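TRNA(His) guanylyltransferase (Saccharomyces cerevisiae, PDB 5XOX) adds a single guanosine to the 5' end of tRNA(His) in the 3'-5' direction, opposite to that of ordinary polymerases, using ATP, GTP and magnesium. Local coordinates at residues D16-Q21 with R92-L97; V25-G30 with R133-P138; D68-F73 with S80-S85. One frame throughout, in Å; residues are numbered along the deposited sequence.

Interaction 1. Residues D16-Q21 with R92-L97; sequences DVILPQ and RRKDKL. With PO4 (phosphate ion), chain J.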
loop_
_atom_site.group_PDB
_atom_site.type_symbol
_atom_site.label_atom_id
_atom_site.label_comp_id
_atom_site.label_asym_id
_atom_site.label_seq_id
_atom_site.Cartn_x
_atom_site.Cartn_y
_atom_site.Cartn_z
ATOM N N ASP A 16 -1.743 7.267 -1.607
ATOM C CA ASP A 16 -0.792 6.764 -0.601
ATOM C C ASP A 16 0.481 7.611 -0.433
ATOM O O ASP A 16 1.154 7.981 -1.414
ATOM C CB ASP A 16 -0.386 5.313 -0.931
ATOM C CG ASP A 16 -0.166 5.077 -2.427
ATOM O OD1 ASP A 16 0.159 6.050 -3.144
ATOM O OD2 ASP A 16 -0.346 3.925 -2.890
ATOM N N VAL A 17 0.776 7.899 0.841
ATOM C CA VAL A 17 1.849 8.807 1.276
ATOM C C VAL A 17 2.841 8.136 2.182
ATOM O O VAL A 17 2.595 7.033 2.651
ATOM C CB VAL A 17 1.311 10.032 1.994
ATOM C CG1 VAL A 17 0.763 11.018 1.017
ATOM C CG2 VAL A 17 0.237 9.603 2.947
ATOM N N ILE A 18 3.977 8.812 2.391
ATOM C CA ILE A 18 5.069 8.332 3.253
ATOM C C ILE A 18 4.800 8.616 4.732
ATOM O O ILE A 18 4.351 9.721 5.120
ATOM C CB ILE A 18 6.427 8.943 2.873
ATOM C CG1 ILE A 18 7.139 8.102 1.811
ATOM C CG2 ILE A 18 7.302 8.984 4.089
ATOM C CD1 ILE A 18 6.550 8.139 0.430
ATOM N N LEU A 19 5.078 7.604 5.548
ATOM C CA LEU A 19 4.841 7.714 6.966
ATOM C C LEU A 19 5.552 8.939 7.564
ATOM O O LEU A 19 6.715 9.195 7.274
ATOM C CB LEU A 19 5.271 6.424 7.645
ATOM C CG LEU A 19 4.932 6.301 9.124
ATOM C CD1 LEU A 19 3.436 6.078 9.316
ATOM C CD2 LEU A 19 5.804 5.179 9.780
ATOM N N PRO A 20 4.823 9.720 8.364
ATOM C CA PRO A 20 5.340 10.955 8.958
ATOM C C PRO A 20 6.590 10.748 9.820
ATOM O O PRO A 20 6.797 9.670 10.372
ATOM C CB PRO A 20 4.157 11.451 9.794
ATOM C CG PRO A 20 2.929 10.828 9.141
ATOM C CD PRO A 20 3.386 9.519 8.625
ATOM N N GLN A 21 7.423 11.783 9.880
ATOM C CA GLN A 21 8.654 11.811 10.664
ATOM C C GLN A 21 9.671 10.743 10.191
ATOM O O GLN A 21 10.416 10.179 10.998
ATOM C CB GLN A 21 8.343 11.636 12.162
ATOM C CG GLN A 21 7.621 12.831 12.809
ATOM C CD GLN A 21 7.411 12.672 14.324
ATOM O OE1 GLN A 21 8.328 12.274 15.057
ATOM N NE2 GLN A 21 6.185 12.929 14.786
ATOM N N ARG A 92 3.955 14.813 0.883
ATOM C CA ARG A 92 4.538 13.516 1.192
ATOM C C ARG A 92 4.080 12.399 0.254
ATOM O O ARG A 92 4.045 11.248 0.641
ATOM C CB ARG A 92 4.176 13.144 2.628
ATOM C CG ARG A 92 4.938 13.868 3.681
ATOM C CD ARG A 92 5.664 12.837 4.527
ATOM N NE ARG A 92 6.742 13.441 5.293
ATOM C CZ ARG A 92 7.619 12.764 6.027
ATOM N NH1 ARG A 92 7.561 11.444 6.095
ATOM N NH2 ARG A 92 8.570 13.417 6.677
ATOM N N ARG A 93 3.708 12.728 -0.974
ATOM C CA ARG A 93 3.075 11.721 -1.828
ATOM C C ARG A 93 4.109 10.912 -2.619
ATOM O O ARG A 93 5.030 11.489 -3.215
ATOM C CB ARG A 93 2.063 12.353 -2.804
ATOM C CG ARG A 93 0.762 11.566 -2.777
ATOM C CD ARG A 93 -0.132 11.792 -3.949
ATOM N NE ARG A 93 -1.188 12.751 -3.718
ATOM C CZ ARG A 93 -2.239 12.861 -4.519
ATOM N NH1 ARG A 93 -2.327 12.050 -5.570
ATOM N NH2 ARG A 93 -3.183 13.770 -4.273
ATOM N N LYS A 94 3.963 9.588 -2.632
ATOM C CA LYS A 94 4.960 8.747 -3.305
ATOM C C LYS A 94 5.122 9.163 -4.764
ATOM O O LYS A 94 6.222 9.590 -5.203
ATOM C CB LYS A 94 4.554 7.274 -3.276
ATOM C CG LYS A 94 4.372 6.697 -1.912
ATOM C CD LYS A 94 5.328 5.566 -1.672
ATOM C CE LYS A 94 4.865 4.241 -2.246
ATOM N NZ LYS A 94 5.872 3.174 -1.854
ATOM N N ASP A 95 3.986 9.070 -5.472
ATOM C CA ASP A 95 3.874 9.312 -6.906
ATOM C C ASP A 95 4.533 10.622 -7.344
ATOM O O ASP A 95 5.380 10.652 -8.269
ATOM C CB ASP A 95 2.396 9.340 -7.319
ATOM C CG ASP A 95 1.545 8.312 -6.586
ATOM O OD1 ASP A 95 1.611 7.122 -6.964
ATOM O OD2 ASP A 95 0.775 8.701 -5.677
ATOM N N LYS A 96 4.140 11.705 -6.674
ATOM C CA LYS A 96 4.671 13.025 -6.976
ATOM C C LYS A 96 6.179 13.107 -6.700
ATOM O O LYS A 96 6.922 13.676 -7.500
ATOM C CB LYS A 96 3.907 14.106 -6.194
ATOM C CG LYS A 96 2.463 14.435 -6.714
ATOM C CD LYS A 96 1.783 15.484 -5.805
ATOM C CE LYS A 96 1.223 16.718 -6.542
ATOM N NZ LYS A 96 0.857 17.814 -5.547
ATOM N N LEU A 97 6.654 12.521 -5.605
ATOM C CA LEU A 97 8.065 12.674 -5.294
ATOM C C LEU A 97 9.004 11.968 -6.297
ATOM O O LEU A 97 9.960 12.560 -6.853
ATOM C CB LEU A 97 8.313 12.189 -3.881
ATOM C CG LEU A 97 8.043 13.293 -2.871
ATOM C CD1 LEU A 97 7.963 12.744 -1.483
ATOM C CD2 LEU A 97 9.161 14.269 -2.963
HETATM P P PO4 J . -3.640 15.236 -6.948
HETATM O O1 PO4 J . -4.507 13.999 -7.161
HETATM O O2 PO4 J . -2.158 14.948 -7.173
HETATM O O3 PO4 J . -3.844 15.705 -5.521
HETATM O O4 PO4 J . -4.024 16.297 -7.952
#

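Interaction 2. Residues V25-G30 with R133-P138; sequences VVRIDG and RCVAYP. With MG (magnesium ion), chain I; GTP (guanosine-5'-triphosphate), chain G.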
loop_
_atom_site.group_PDB
_atom_site.type_symbol
_atom_site.label_atom_id
_atom_site.label_comp_id
_atom_site.label_asym_id
_atom_site.label_seq_id
_atom_site.Cartn_x
_atom_site.Cartn_y
_atom_site.Cartn_z
ATOM N N VAL A 25 14.187 9.140 0.862
ATOM C CA VAL A 25 15.193 9.111 -0.172
ATOM C C VAL A 25 14.507 9.000 -1.500
ATOM O O VAL A 25 13.596 8.175 -1.681
ATOM C CB VAL A 25 16.153 7.960 -0.020
ATOM C CG1 VAL A 25 17.180 8.066 -1.097
ATOM C CG2 VAL A 25 16.812 7.959 1.351
ATOM N N VAL A 26 14.937 9.830 -2.435
ATOM C CA VAL A 26 14.515 9.636 -3.806
ATOM C C VAL A 26 15.720 9.243 -4.607
ATOM O O VAL A 26 16.624 10.054 -4.804
ATOM C CB VAL A 26 13.853 10.872 -4.405
ATOM C CG1 VAL A 26 13.504 10.582 -5.840
ATOM C CG2 VAL A 26 12.588 11.240 -3.612
ATOM N N ARG A 27 15.730 7.987 -5.056
ATOM C CA ARG A 27 16.851 7.476 -5.843
ATOM C C ARG A 27 16.499 7.406 -7.335
ATOM O O ARG A 27 15.381 7.021 -7.717
ATOM C CB ARG A 27 17.295 6.096 -5.351
ATOM C CG ARG A 27 18.752 5.810 -5.694
ATOM C CD ARG A 27 19.140 4.360 -5.509
ATOM N NE ARG A 27 18.739 3.835 -4.212
ATOM C CZ ARG A 27 17.939 2.781 -4.033
ATOM N NH1 ARG A 27 17.468 2.114 -5.084
ATOM N NH2 ARG A 27 17.635 2.373 -2.796
ATOM N N ILE A 28 17.472 7.781 -8.161
ATOM C CA ILE A 28 17.317 7.875 -9.608
ATOM C C ILE A 28 18.340 7.002 -10.348
ATOM O O ILE A 28 19.550 7.239 -10.223
ATOM C CB ILE A 28 17.483 9.312 -10.050
ATOM C CG1 ILE A 28 16.591 10.228 -9.243
ATOM C CG2 ILE A 28 17.165 9.455 -11.511
ATOM C CD1 ILE A 28 16.639 11.640 -9.769
ATOM N N ASP A 29 17.880 6.016 -11.117
ATOM C CA ASP A 29 18.793 5.099 -11.818
ATOM C C ASP A 29 18.377 4.898 -13.267
ATOM O O ASP A 29 17.335 4.291 -13.531
ATOM C CB ASP A 29 18.855 3.744 -11.079
ATOM C CG ASP A 29 19.944 2.807 -11.617
ATOM O OD1 ASP A 29 20.037 2.643 -12.858
ATOM O OD2 ASP A 29 20.671 2.203 -10.788
ATOM N N GLY A 30 19.207 5.369 -14.198
ATOM C CA GLY A 30 18.806 5.376 -15.585
ATOM C C GLY A 30 18.620 3.994 -16.175
ATOM O O GLY A 30 19.549 3.187 -16.077
ATOM N N ARG A 133 12.508 6.286 -7.448
ATOM C CA ARG A 133 12.013 5.491 -6.305
ATOM C C ARG A 133 11.976 6.287 -5.052
ATOM O O ARG A 133 12.820 7.164 -4.837
ATOM C CB ARG A 133 12.912 4.292 -6.022
ATOM C CG ARG A 133 13.054 3.338 -7.172
ATOM C CD ARG A 133 14.381 2.653 -7.120
ATOM N NE ARG A 133 14.238 1.282 -7.574
ATOM C CZ ARG A 133 13.866 0.282 -6.783
ATOM N NH1 ARG A 133 13.608 0.496 -5.500
ATOM N NH2 ARG A 133 13.757 -0.936 -7.271
ATOM N N CYS A 134 11.045 5.929 -4.178
ATOM C CA CYS A 134 10.993 6.486 -2.811
ATOM C C CYS A 134 11.233 5.497 -1.660
ATOM O O CYS A 134 10.694 4.384 -1.654
ATOM C CB CYS A 134 9.651 7.145 -2.579
ATOM S SG CYS A 134 9.643 8.809 -3.167
ATOM N N VAL A 135 12.033 5.889 -0.674
ATOM C CA VAL A 135 12.231 5.009 0.485
ATOM C C VAL A 135 12.156 5.749 1.790
ATOM O O VAL A 135 12.733 6.833 1.926
ATOM C CB VAL A 135 13.560 4.247 0.423
ATOM C CG1 VAL A 135 13.575 3.219 1.534
ATOM C CG2 VAL A 135 13.741 3.535 -0.945
ATOM N N ALA A 136 11.459 5.162 2.761
ATOM C CA ALA A 136 11.308 5.839 4.053
ATOM C C ALA A 136 12.303 5.326 5.098
ATOM O O ALA A 136 12.428 4.121 5.330
ATOM C CB ALA A 136 9.920 5.685 4.562
ATOM N N TYR A 137 13.015 6.247 5.728
ATOM C CA TYR A 137 13.912 5.875 6.797
ATOM C C TYR A 137 13.526 6.503 8.136
ATOM O O TYR A 137 13.549 7.717 8.307
ATOM C CB TYR A 137 15.331 6.215 6.392
ATOM C CG TYR A 137 15.769 5.313 5.293
ATOM C CD1 TYR A 137 16.140 4.026 5.594
ATOM C CD2 TYR A 137 15.831 5.732 3.959
ATOM C CE1 TYR A 137 16.554 3.146 4.604
ATOM C CE2 TYR A 137 16.253 4.858 2.955
ATOM C CZ TYR A 137 16.616 3.561 3.294
ATOM O OH TYR A 137 17.054 2.650 2.359
ATOM N N PRO A 138 13.164 5.658 9.094
ATOM C CA PRO A 138 12.561 6.159 10.329
ATOM C C PRO A 138 13.519 6.912 11.221
ATOM O O PRO A 138 13.051 7.668 12.078
ATOM C CB PRO A 138 12.038 4.891 10.996
ATOM C CG PRO A 138 12.913 3.803 10.437
ATOM C CD PRO A 138 13.365 4.203 9.094
HETATM MG MG MG I . 19.846 0.837 -14.346
HETATM P PG GTP G . 19.079 -1.223 -15.253
HETATM O O1G GTP G . 18.211 -1.845 -16.347
HETATM O O2G GTP G . 18.209 -0.289 -14.436
HETATM O O3G GTP G . 19.545 -2.333 -14.343
HETATM O O3B GTP G . 20.364 -0.341 -15.761
HETATM P PB GTP G . 21.732 -0.851 -16.505
HETATM O O1B GTP G . 21.583 -2.245 -17.104
HETATM O O2B GTP G . 22.116 0.086 -17.631
HETATM O O3A GTP G . 22.979 -0.719 -15.465
HETATM P PA GTP G . 22.879 -0.087 -13.977
HETATM O O1A GTP G . 22.310 1.306 -14.131
HETATM O O2A GTP G . 22.054 -0.945 -13.052
HETATM O "O5'" GTP G . 24.365 -0.047 -13.361
HETATM C "C5'" GTP G . 25.218 1.065 -13.537
HETATM C "C4'" GTP G . 25.666 1.135 -15.000
HETATM O "O4'" GTP G . 25.933 2.477 -15.345
HETATM C "C3'" GTP G . 26.927 0.355 -15.375
HETATM O "O3'" GTP G . 26.612 -0.888 -15.976
HETATM C "C2'" GTP G . 27.590 1.234 -16.417
HETATM O "O2'" GTP G . 27.556 0.533 -17.638
HETATM C "C1'" GTP G . 26.780 2.535 -16.468
HETATM N N9 GTP G . 27.627 3.714 -16.244
HETATM C C8 GTP G . 27.440 4.670 -15.276
HETATM N N7 GTP G . 28.430 5.598 -15.379
HETATM C C5 GTP G . 29.241 5.256 -16.416
HETATM C C6 GTP G . 30.396 5.827 -16.969
HETATM O O6 GTP G . 30.881 6.866 -16.513
HETATM N N1 GTP G . 31.007 5.211 -18.053
HETATM C C2 GTP G . 30.488 4.031 -18.589
HETATM N N2 GTP G . 31.056 3.415 -19.637
HETATM N N3 GTP G . 29.349 3.479 -18.025
HETATM C C4 GTP G . 28.736 4.074 -16.966
#

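Interaction 3. Residues D68-F73 with S80-S85; sequences DIILAF and SFILKS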
loop_
_atom_site.group_PDB
_atom_site.type_symbol
_atom_site.label_atom_id
_atom_site.label_comp_id
_atom_site.label_asym_id
_atom_site.label_seq_id
_atom_site.Cartn_x
_atom_site.Cartn_y
_atom_site.Cartn_z
ATOM N N ASP A 68 13.726 21.340 1.476
ATOM C CA ASP A 68 13.440 20.020 2.017
ATOM C C ASP A 68 14.591 18.985 1.893
ATOM O O ASP A 68 14.476 17.855 2.409
ATOM C CB ASP A 68 12.148 19.522 1.365
ATOM C CG ASP A 68 11.003 20.559 1.455
ATOM O OD1 ASP A 68 10.299 20.597 2.489
ATOM O OD2 ASP A 68 10.818 21.356 0.504
ATOM N N ILE A 69 15.709 19.379 1.266
ATOM C CA ILE A 69 16.823 18.449 1.024
ATOM C C ILE A 69 17.928 18.696 2.061
ATOM O O ILE A 69 18.320 19.842 2.281
ATOM C CB ILE A 69 17.371 18.590 -0.416
ATOM C CG1 ILE A 69 16.249 18.360 -1.414
ATOM C CG2 ILE A 69 18.391 17.524 -0.695
ATOM C CD1 ILE A 69 16.685 18.092 -2.828
ATOM N N ILE A 70 18.382 17.636 2.731
ATOM C CA ILE A 70 19.589 17.677 3.550
ATOM C C ILE A 70 20.780 17.722 2.614
ATOM O O ILE A 70 21.680 18.565 2.751
ATOM C CB ILE A 70 19.695 16.446 4.476
ATOM C CG1 ILE A 70 18.377 16.183 5.179
ATOM C CG2 ILE A 70 20.781 16.624 5.511
ATOM C CD1 ILE A 70 17.750 14.882 4.774
ATOM N N LEU A 71 20.766 16.788 1.660
ATOM C CA LEU A 71 21.819 16.639 0.654
ATOM C C LEU A 71 21.510 15.536 -0.339
ATOM O O LEU A 71 20.525 14.811 -0.189
ATOM C CB LEU A 71 23.168 16.365 1.324
ATOM C CG LEU A 71 23.145 15.016 2.016
ATOM C CD1 LEU A 71 23.889 13.948 1.245
ATOM C CD2 LEU A 71 23.680 15.195 3.405
ATOM N N ALA A 72 22.379 15.423 -1.344
ATOM C CA ALA A 72 22.250 14.429 -2.397
ATOM C C ALA A 72 23.574 13.754 -2.619
ATOM O O ALA A 72 24.600 14.403 -2.474
ATOM C CB ALA A 72 21.795 15.064 -3.653
ATOM N N PHE A 73 23.560 12.463 -2.970
ATOM C CA PHE A 73 24.785 11.748 -3.312
ATOM C C PHE A 73 24.655 10.895 -4.581
ATOM O O PHE A 73 23.926 9.896 -4.598
ATOM C CB PHE A 73 25.189 10.855 -2.154
ATOM C CG PHE A 73 26.332 9.976 -2.462
ATOM C CD1 PHE A 73 27.623 10.480 -2.399
ATOM C CD2 PHE A 73 26.141 8.662 -2.845
ATOM C CE1 PHE A 73 28.709 9.673 -2.692
ATOM C CE2 PHE A 73 27.237 7.842 -3.145
ATOM C CZ PHE A 73 28.519 8.351 -3.066
ATOM N N SER A 80 21.104 9.987 -5.378
ATOM C CA SER A 80 20.185 9.821 -4.231
ATOM C C SER A 80 19.901 11.176 -3.538
ATOM O O SER A 80 20.824 11.938 -3.284
ATOM C CB SER A 80 20.763 8.808 -3.224
ATOM O OG SER A 80 21.108 7.566 -3.829
ATOM N N PHE A 81 18.638 11.499 -3.246
ATOM C CA PHE A 81 18.343 12.787 -2.605
ATOM C C PHE A 81 17.598 12.585 -1.291
ATOM O O PHE A 81 16.528 11.970 -1.252
ATOM C CB PHE A 81 17.504 13.651 -3.499
ATOM C CG PHE A 81 18.085 13.903 -4.863
ATOM C CD1 PHE A 81 17.905 12.965 -5.892
ATOM C CD2 PHE A 81 18.772 15.078 -5.138
ATOM C CE1 PHE A 81 18.409 13.191 -7.169
ATOM C CE2 PHE A 81 19.271 15.332 -6.419
ATOM C CZ PHE A 81 19.092 14.378 -7.438
ATOM N N ILE A 82 18.191 13.104 -0.220
ATOM C CA ILE A 82 17.738 12.847 1.126
ATOM C C ILE A 82 16.872 13.993 1.531
ATOM O O ILE A 82 17.331 15.127 1.584
ATOM C CB ILE A 82 18.894 12.717 2.097
ATOM C CG1 ILE A 82 20.118 12.083 1.444
ATOM C CG2 ILE A 82 18.491 11.848 3.260
ATOM C CD1 ILE A 82 20.018 10.623 1.244
ATOM N N LEU A 83 15.615 13.701 1.812
ATOM C CA LEU A 83 14.662 14.702 2.245
ATOM C C LEU A 83 14.466 14.649 3.747
ATOM O O LEU A 83 14.384 13.552 4.347
ATOM C CB LEU A 83 13.332 14.506 1.544
ATOM C CG LEU A 83 13.332 14.610 0.022
ATOM C CD1 LEU A 83 11.933 14.836 -0.440
ATOM C CD2 LEU A 83 14.181 15.776 -0.415
ATOM N N LYS A 84 14.389 15.837 4.347
ATOM C CA LYS A 84 14.338 15.949 5.797
ATOM C C LYS A 84 13.099 15.298 6.382
ATOM O O LYS A 84 11.999 15.463 5.851
ATOM C CB LYS A 84 14.370 17.406 6.223
ATOM C CG LYS A 84 13.263 18.240 5.619
ATOM C CD LYS A 84 13.347 19.694 6.093
ATOM C CE LYS A 84 12.072 20.481 5.806
ATOM N NZ LYS A 84 12.107 21.768 6.543
ATOM N N SER A 85 13.281 14.651 7.531
ATOM C CA SER A 85 12.230 13.902 8.231
ATOM C C SER A 85 10.923 14.681 8.397
ATOM O O SER A 85 9.868 14.096 8.638
ATOM C CB SER A 85 12.703 13.522 9.630
ATOM O OG SER A 85 12.964 14.705 10.382
#

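Interaction 1. Residues D16-Q21 with R92-L97
Ile18 N donates to Arg92 O at 3.0 Å, with an N-H...O angle of 165°. A second, weak backbone bond runs from Lys94 N to Asp16 O at 3.5 Å. Together they bracket Val17 and Arg93, whose backbones form a single bridge. Arg93 is the N-cap residue of helix 94-116.

The Arg92 side chain runs back along the loop and bends at chi2. Leu19 O sits at the edge of the guanidinium, 2.7 Å from NH1, but the angle is poor for a hydrogen bond. Arg92 NE is hydrogen-bonded to Thr87 O. Pro20 CA lies over one face of the guanidinium. Arg93 NH1 makes a weak hydrogen bond (3.3 Å) to O1 of a phosphate, probably from the crystallisation liquor.

Two carboxylates approach closely: Asp16 OD1 is 3.7 Å from Asp95 OD2, probably unfavourable if both are charged. Asp16 OD2 has a long, weak ion pair with Lys94 NZ of the third subunit.

Ile18 CD1 packs crosswise on Lys94, 3.5 Å from its CG. Val17 CG1 lies 3.8 Å from Arg93 CG. Leu19 packs on Ala136 of the second subunit. The loop before strand 23-30 thus lies against the first turn of helix 94-116, whose Leu97 faces strand 130-137.

Interaction 2. Residues V25-G30 with R133-P138
Val25-Gly30 and Arg133-Tyr137 run antiparallel as neighbouring strands, their axes 4.8 Å apart at closest approach. They belong to the antiparallel sheet of the catalytic domain, which resembles the palm of canonical polymerases. Val25 and Val135 form a hydrogen-bonded pair: Val25 N to Val135 O and Val135 N to Val25 O are both 2.9 Å. Arg27 and Arg133 form the next such pair, with the bond from Arg133 N to Arg27 O weak. Val26 and Cys134 are the non-hydrogen-bonded pair between them.

On the face of Val26 and Cys134, Val26 CG2 touches Cys134 SG at 3.8 Å. Helix 94-116 covers this side, with Phe101 on Val26 and Leu97 on Cys134. On the other face Val25 CG2 meets the edge of the Tyr137 ring, 3.5 Å from CE2. With Val25 CG1 anti to the backbone N (chi1 -177°), CG2 is left beside the N, facing that edge.

Arg27 and Arg133 lie side by side and point the same way, their guanidinium planes 29° apart. Arg27 NH1 is 3.7 Å from Arg133 CD. Glu13 of the third subunit forms a salt bridge with each arginine. Arg133 NH2 also forms one with a phosphate, probably from the crystallisation liquor.

Farther along the first strand is the catalytic metal site. Asp29 OD1 binds magnesium at 2.3 Å, and GTP supplies O2G, O3B and O1A.

Interaction 3. Residues D68-F73 with S80-S85
Phe73 and Ser80 are joined by two backbone bonds, Phe73 N to Ser80 O at 2.8 Å and Ser80 N to Phe73 O at 2.9 Å. Ile82 N gives a straighter bond to Leu71 O, 2.9 Å and 167°. At the corner Ile70 N reaches Ile82 O, and beyond it Lys84 N reaches Asp68 O.

On one face, Ala72 CB lies 3.4 Å from Phe81 CD2, approaching the ring obliquely. Ile69 CG1 meets Leu83 CD2 at 3.5 Å on the same face. Near the corner, Ile70 CD1 packs on Ile82 CG2, also at 3.5 Å.

This is the beta hairpin of strands 69-74 and 78-83. Helix 48-64 covers the face of Ala72 and Phe81 through Val62, Ala58 and Leu61. Helix 140-171 lies against Phe73 and Ile82, and its Tyr146 OH is hydrogen-bonded to Ser80 OG.

Asp68 and Lys84 sit at the partly exposed end. The Lys84 chain is extended beyond CG, which carries CE to 3.8 Å from Asp68 OD1. Asp68 OD1 is hydrogen-bonded to Thr87 OG1 and is 4.6 Å from Lys84 NZ, beyond a salt bridge. The hairpin thus rests on backbone bonds and apolar packing, with charge pairing probably contributing little.

In the fold
Interactions 2 and 3 are buried and belong to one antiparallel sheet. They meet where strands 23-30 and 78-83 run side by side, Val26 pairing with Phe81 through the backbone. Interaction 1 is a surface contact beside this sheet, and Leu97 from its helix packs against both other contacts. The chemistry follows the position. Interaction 3 is chiefly apolar and touches no other subunit. Interaction 2 is apolar on the helix 94-116 side but has arginines beside valines and Tyr137 on its other face. Interaction 1 is rich in charge; only two backbone hydrogen bonds join its segments, one of them weak, and all three other subunits reach it. Interaction 2 alone includes metal-site residues.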